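Local coordinates for trehalose-6-phosphate phosphatase-related protein (Thermoplasma acidophilum, PDB 1U02), which removes the phosphate group from trehalose 6-phosphate to give free trehalose, using magnesium as cofactor, at residues 5-8 with 9-13; 166-169 with 170-174. All blocks are in the same frame, centred on the assembly; numbering follows the deposited sequence.

Interaction 1: residues 5-8 with 9-13. With MG (magnesium ion), chain B; NA (sodium ion), chain C.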
loop_
_atom_site.group_PDB
_atom_site.type_symbol
_atom_site.label_atom_id
_atom_site.label_comp_id
_atom_site.label_asym_id
_atom_site.label_seq_id
_atom_site.Cartn_x
_atom_site.Cartn_y
_atom_site.Cartn_z
ATOM N N PHE A 5 11.934 -0.911 3.979
ATOM C CA PHE A 5 10.696 -0.929 3.212
ATOM C C PHE A 5 9.557 -0.763 4.205
ATOM O O PHE A 5 9.377 -1.590 5.097
ATOM C CB PHE A 5 10.569 -2.266 2.485
ATOM C CG PHE A 5 11.645 -2.504 1.461
ATOM C CD1 PHE A 5 11.467 -2.091 0.141
ATOM C CD2 PHE A 5 12.836 -3.144 1.814
ATOM C CE1 PHE A 5 12.456 -2.311 -0.823
ATOM C CE2 PHE A 5 13.839 -3.371 0.859
ATOM C CZ PHE A 5 13.646 -2.953 -0.466
ATOM N N LEU A 6 8.784 0.303 4.048
ATOM C CA LEU A 6 7.688 0.578 4.966
ATOM C C LEU A 6 6.328 0.673 4.293
ATOM O O LEU A 6 6.159 1.424 3.335
ATOM C CB LEU A 6 7.945 1.901 5.696
ATOM C CG LEU A 6 9.288 2.075 6.404
ATOM C CD1 LEU A 6 9.511 3.546 6.762
ATOM C CD2 LEU A 6 9.314 1.195 7.642
ATOM N N ASP A 7 5.364 -0.089 4.801
ATOM C CA ASP A 7 3.999 -0.028 4.295
ATOM C C ASP A 7 3.498 1.323 4.805
ATOM O O ASP A 7 4.054 1.868 5.760
ATOM C CB ASP A 7 3.164 -1.164 4.901
ATOM C CG ASP A 7 1.675 -1.009 4.632
ATOM O OD1 ASP A 7 1.280 -0.894 3.456
ATOM O OD2 ASP A 7 0.895 -1.012 5.604
ATOM N N TYR A 8 2.456 1.866 4.186
ATOM C CA TYR A 8 1.932 3.163 4.606
ATOM C C TYR A 8 0.695 3.054 5.507
ATOM O O TYR A 8 0.773 3.290 6.718
ATOM C CB TYR A 8 1.596 4.018 3.370
ATOM C CG TYR A 8 1.307 5.467 3.679
ATOM C CD1 TYR A 8 2.320 6.321 4.124
ATOM C CD2 TYR A 8 0.020 5.985 3.552
ATOM C CE1 TYR A 8 2.060 7.655 4.437
ATOM C CE2 TYR A 8 -0.255 7.328 3.865
ATOM C CZ TYR A 8 0.771 8.152 4.307
ATOM O OH TYR A 8 0.515 9.468 4.628
ATOM N N ASP A 9 -0.445 2.695 4.919
ATOM C CA ASP A 9 -1.680 2.583 5.690
ATOM C C ASP A 9 -1.638 1.506 6.763
ATOM O O ASP A 9 -1.327 0.345 6.491
ATOM C CB ASP A 9 -2.858 2.340 4.755
ATOM C CG ASP A 9 -3.041 3.470 3.772
ATOM O OD1 ASP A 9 -3.334 4.601 4.220
ATOM O OD2 ASP A 9 -2.873 3.231 2.563
ATOM N N GLY A 10 -1.958 1.912 7.987
ATOM C CA GLY A 10 -1.959 0.992 9.107
ATOM C C GLY A 10 -0.572 0.719 9.653
ATOM O O GLY A 10 -0.424 0.007 10.648
ATOM N N THR A 11 0.447 1.280 9.006
ATOM C CA THR A 11 1.826 1.085 9.433
ATOM C C THR A 11 2.464 2.404 9.880
ATOM O O THR A 11 2.997 2.497 10.988
ATOM C CB THR A 11 2.651 0.436 8.302
ATOM O OG1 THR A 11 2.098 -0.856 8.007
ATOM C CG2 THR A 11 4.111 0.272 8.720
ATOM N N LEU A 12 2.407 3.418 9.022
ATOM C CA LEU A 12 2.956 4.731 9.352
ATOM C C LEU A 12 1.831 5.686 9.748
ATOM O O LEU A 12 2.048 6.662 10.465
ATOM C CB LEU A 12 3.733 5.308 8.163
ATOM C CG LEU A 12 4.930 4.473 7.689
ATOM C CD1 LEU A 12 5.639 5.184 6.537
ATOM C CD2 LEU A 12 5.897 4.251 8.851
ATOM N N VAL A 13 0.631 5.406 9.256
ATOM C CA VAL A 13 -0.546 6.209 9.575
ATOM C C VAL A 13 -1.636 5.214 9.952
ATOM O O VAL A 13 -1.573 4.045 9.573
ATOM C CB VAL A 13 -1.022 7.059 8.363
ATOM C CG1 VAL A 13 0.044 8.076 7.991
ATOM C CG2 VAL A 13 -1.336 6.156 7.175
HETATM MG MG MG B . -1.139 -1.469 5.548
HETATM NA NA NA C . -5.060 5.254 6.134
HETATM O O HOH W 1 -0.486 1.668 2.162
HETATM O O HOH W 2 -1.547 -0.537 3.723
HETATM O O HOH W 3 -3.121 -1.850 5.847
HETATM O O HOH W 4 -0.769 -3.174 4.350
HETATM O O HOH W 5 -7.332 4.145 6.003
#
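Asp7 and Thr11 meet beside the magnesium site: Thr11 OG1 donates to the anti lone pair of Asp7 OD2, 2.7 Å away. That OD2 binds the metal at 2.1 Å; Asp9 O is a second ligand, and Asp179 and three waters complete the shell. Asp7 OD1 takes a hydrogen bond from one of those waters and a salt bridge from Lys161. Tyr8 O gathers the amides of the loop: Leu12 N lies in its carbonyl plane at 2.8 Å, Thr11 N stands above that plane at 3.1 Å, and Val13 N adds a weak bond. Asp7 O has no polar partner and faces Leu12 CG; a further water bridges Asp9 N and OD2. A chi1 of -168° swings the Tyr8 ring so that Val13 CG2 stands over one face, 4.0 Å from the centroid, a CH-pi contact, while its OH bonds to Ser22 O. With an alanine here, Val13 CG2 is likely to lose its ring face and Ser22 O its hydroxyl partner. Asp9 OD1 binds sodium, and OD2 pairs with Arg47. In this HAD-type DxDx(T/V) motif Asp7 is probably the nucleophile; metal, threonine and lysine fix its carboxylate, consistent with OD1 facing the phosphate.

Interaction 2: residues 166-169 with 170-174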
loop_
_atom_site.group_PDB
_atom_site.type_symbol
_atom_site.label_atom_id
_atom_site.label_comp_id
_atom_site.label_asym_id
_atom_site.label_seq_id
_atom_site.Cartn_x
_atom_site.Cartn_y
_atom_site.Cartn_z
ATOM N N ARG A 166 11.528 -8.116 -2.875
ATOM C CA ARG A 166 12.599 -9.072 -3.147
ATOM C C ARG A 166 13.436 -8.613 -4.342
ATOM O O ARG A 166 14.667 -8.626 -4.305
ATOM C CB ARG A 166 11.991 -10.441 -3.453
ATOM C CG ARG A 166 12.993 -11.572 -3.604
ATOM C CD ARG A 166 13.211 -12.309 -2.289
ATOM N NE ARG A 166 14.504 -12.012 -1.682
ATOM C CZ ARG A 166 14.990 -12.640 -0.612
ATOM N NH1 ARG A 166 14.289 -13.601 -0.025
ATOM N NH2 ARG A 166 16.181 -12.311 -0.135
ATOM N N SER A 167 12.746 -8.198 -5.401
ATOM C CA SER A 167 13.391 -7.743 -6.625
ATOM C C SER A 167 14.339 -6.567 -6.394
ATOM O O SER A 167 15.380 -6.463 -7.041
ATOM C CB SER A 167 12.322 -7.360 -7.651
ATOM O OG SER A 167 12.908 -6.835 -8.823
ATOM N N VAL A 168 13.980 -5.684 -5.470
ATOM C CA VAL A 168 14.814 -4.526 -5.171
ATOM C C VAL A 168 16.013 -4.842 -4.272
ATOM O O VAL A 168 17.145 -4.479 -4.589
ATOM C CB VAL A 168 13.992 -3.415 -4.489
ATOM C CG1 VAL A 168 14.918 -2.321 -3.982
ATOM C CG2 VAL A 168 12.983 -2.842 -5.470
ATOM N N ARG A 169 15.755 -5.514 -3.156
ATOM C CA ARG A 169 16.801 -5.840 -2.190
ATOM C C ARG A 169 17.670 -7.039 -2.541
ATOM O O ARG A 169 18.835 -7.095 -2.151
ATOM C CB ARG A 169 16.185 -6.080 -0.808
ATOM C CG ARG A 169 15.190 -7.227 -0.762
ATOM C CD ARG A 169 14.785 -7.551 0.669
ATOM N NE ARG A 169 15.911 -8.084 1.434
ATOM C CZ ARG A 169 16.013 -9.347 1.838
ATOM N NH1 ARG A 169 15.052 -10.222 1.560
ATOM N NH2 ARG A 169 17.083 -9.741 2.517
ATOM N N GLY A 170 17.113 -7.998 -3.272
ATOM C CA GLY A 170 17.888 -9.180 -3.603
ATOM C C GLY A 170 18.180 -9.891 -2.294
ATOM O O GLY A 170 17.257 -10.307 -1.597
ATOM N N GLU A 171 19.456 -10.022 -1.946
ATOM C CA GLU A 171 19.839 -10.676 -0.696
ATOM C C GLU A 171 20.336 -9.663 0.330
ATOM O O GLU A 171 20.662 -10.027 1.458
ATOM C CB GLU A 171 20.939 -11.716 -0.949
ATOM C CG GLU A 171 20.532 -12.857 -1.867
ATOM C CD GLU A 171 19.354 -13.646 -1.329
ATOM O OE1 GLU A 171 19.443 -14.145 -0.187
ATOM O OE2 GLU A 171 18.339 -13.768 -2.053
ATOM N N ARG A 172 20.393 -8.393 -0.067
ATOM C CA ARG A 172 20.866 -7.329 0.815
ATOM C C ARG A 172 20.069 -7.210 2.107
ATOM O O ARG A 172 18.871 -7.494 2.145
ATOM C CB ARG A 172 20.840 -5.980 0.088
ATOM C CG ARG A 172 21.787 -5.883 -1.096
ATOM C CD ARG A 172 21.805 -4.474 -1.667
ATOM N NE ARG A 172 20.527 -4.103 -2.263
ATOM C CZ ARG A 172 20.248 -2.897 -2.750
ATOM N NH1 ARG A 172 21.160 -1.933 -2.710
ATOM N NH2 ARG A 172 19.059 -2.654 -3.285
ATOM N N PRO A 173 20.735 -6.797 3.195
ATOM C CA PRO A 173 20.072 -6.639 4.494
ATOM C C PRO A 173 18.971 -5.587 4.414
ATOM O O PRO A 173 19.146 -4.540 3.788
ATOM C CB PRO A 173 21.212 -6.205 5.409
ATOM C CG PRO A 173 22.395 -6.917 4.817
ATOM C CD PRO A 173 22.196 -6.666 3.335
ATOM N N ALA A 174 17.838 -5.854 5.048
ATOM C CA ALA A 174 16.751 -4.891 5.005
ATOM C C ALA A 174 15.766 -5.031 6.150
ATOM O O ALA A 174 15.726 -6.044 6.852
ATOM C CB ALA A 174 16.007 -5.012 3.675
#
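Arg169 holds CG between its backbone N and carbonyl carbon (chi1 61°) and bends again at chi3, which brings its guanidinium to the carbonyl of Arg172; Arg166, with CG anti to the backbone N and kinks at chi2 and chi3, reaches forward past the C-terminal end of the helix to Gly170. The guanidinium of Arg169 meets Arg172 O side-on, NE at 3.1 Å and NH2 at 2.9 Å, with the oxygen close to the guanidinium plane. Arg166 NH2 reaches Gly170 O at 2.7 Å, practically within its own guanidinium plane, and NE adds a weak bond to this carbonyl. Glu171 approaches differently: its OE2 sits over a face of the Arg166 guanidinium, 3.2 Å from NH2, a salt bridge of charge alone in which no N-H points at the oxygen. These groups surround the C-terminal end of helix 161-169, where Gly170 leaves helical geometry with positive phi and a type II' beta turn runs from Arg169 to Arg172. Gly170 N still bonds to Arg166 O, an i to i-4 bond of the helical kind, and the turn is closed by Arg172 N on Arg169 O at 2.9 Å. Arg172 then sends its side chain back along the helix end, where NH2 donates to Val168 O at 2.9 Å and NE makes a weak bond to Arg169 O. The positive charge collected here is probably offset in part by Asp192, whose carboxylate forms a salt bridge with Arg169 NH2, while Asn190 accepts from Arg169 NH1. Ala174 CB, at the start of the next strand, packs 3.8 Å from Arg169 NE.

Overall arrangement
From the N terminus, strand 3-7 runs through the middle of the mixed sheet and ends in interaction 1, a short local turn that opens the loop leading to helix 26-38. Far later in the chain, interaction 2 turns the end of helix 161-169 into strand 174-178. The two contacts lie in series, neither enclosing nor crossing the other, with centres about 19 Å apart. Strand 174-178 lies beside strand 3-7 and helix 161-169 packs on it, and the Phe5 ring touches Ala174 of the one and Val168 and Arg169 of the other. Interaction 1 ties strand 3-7 to its following loop, and interaction 2 ties helix 161-169 to strand 174-178.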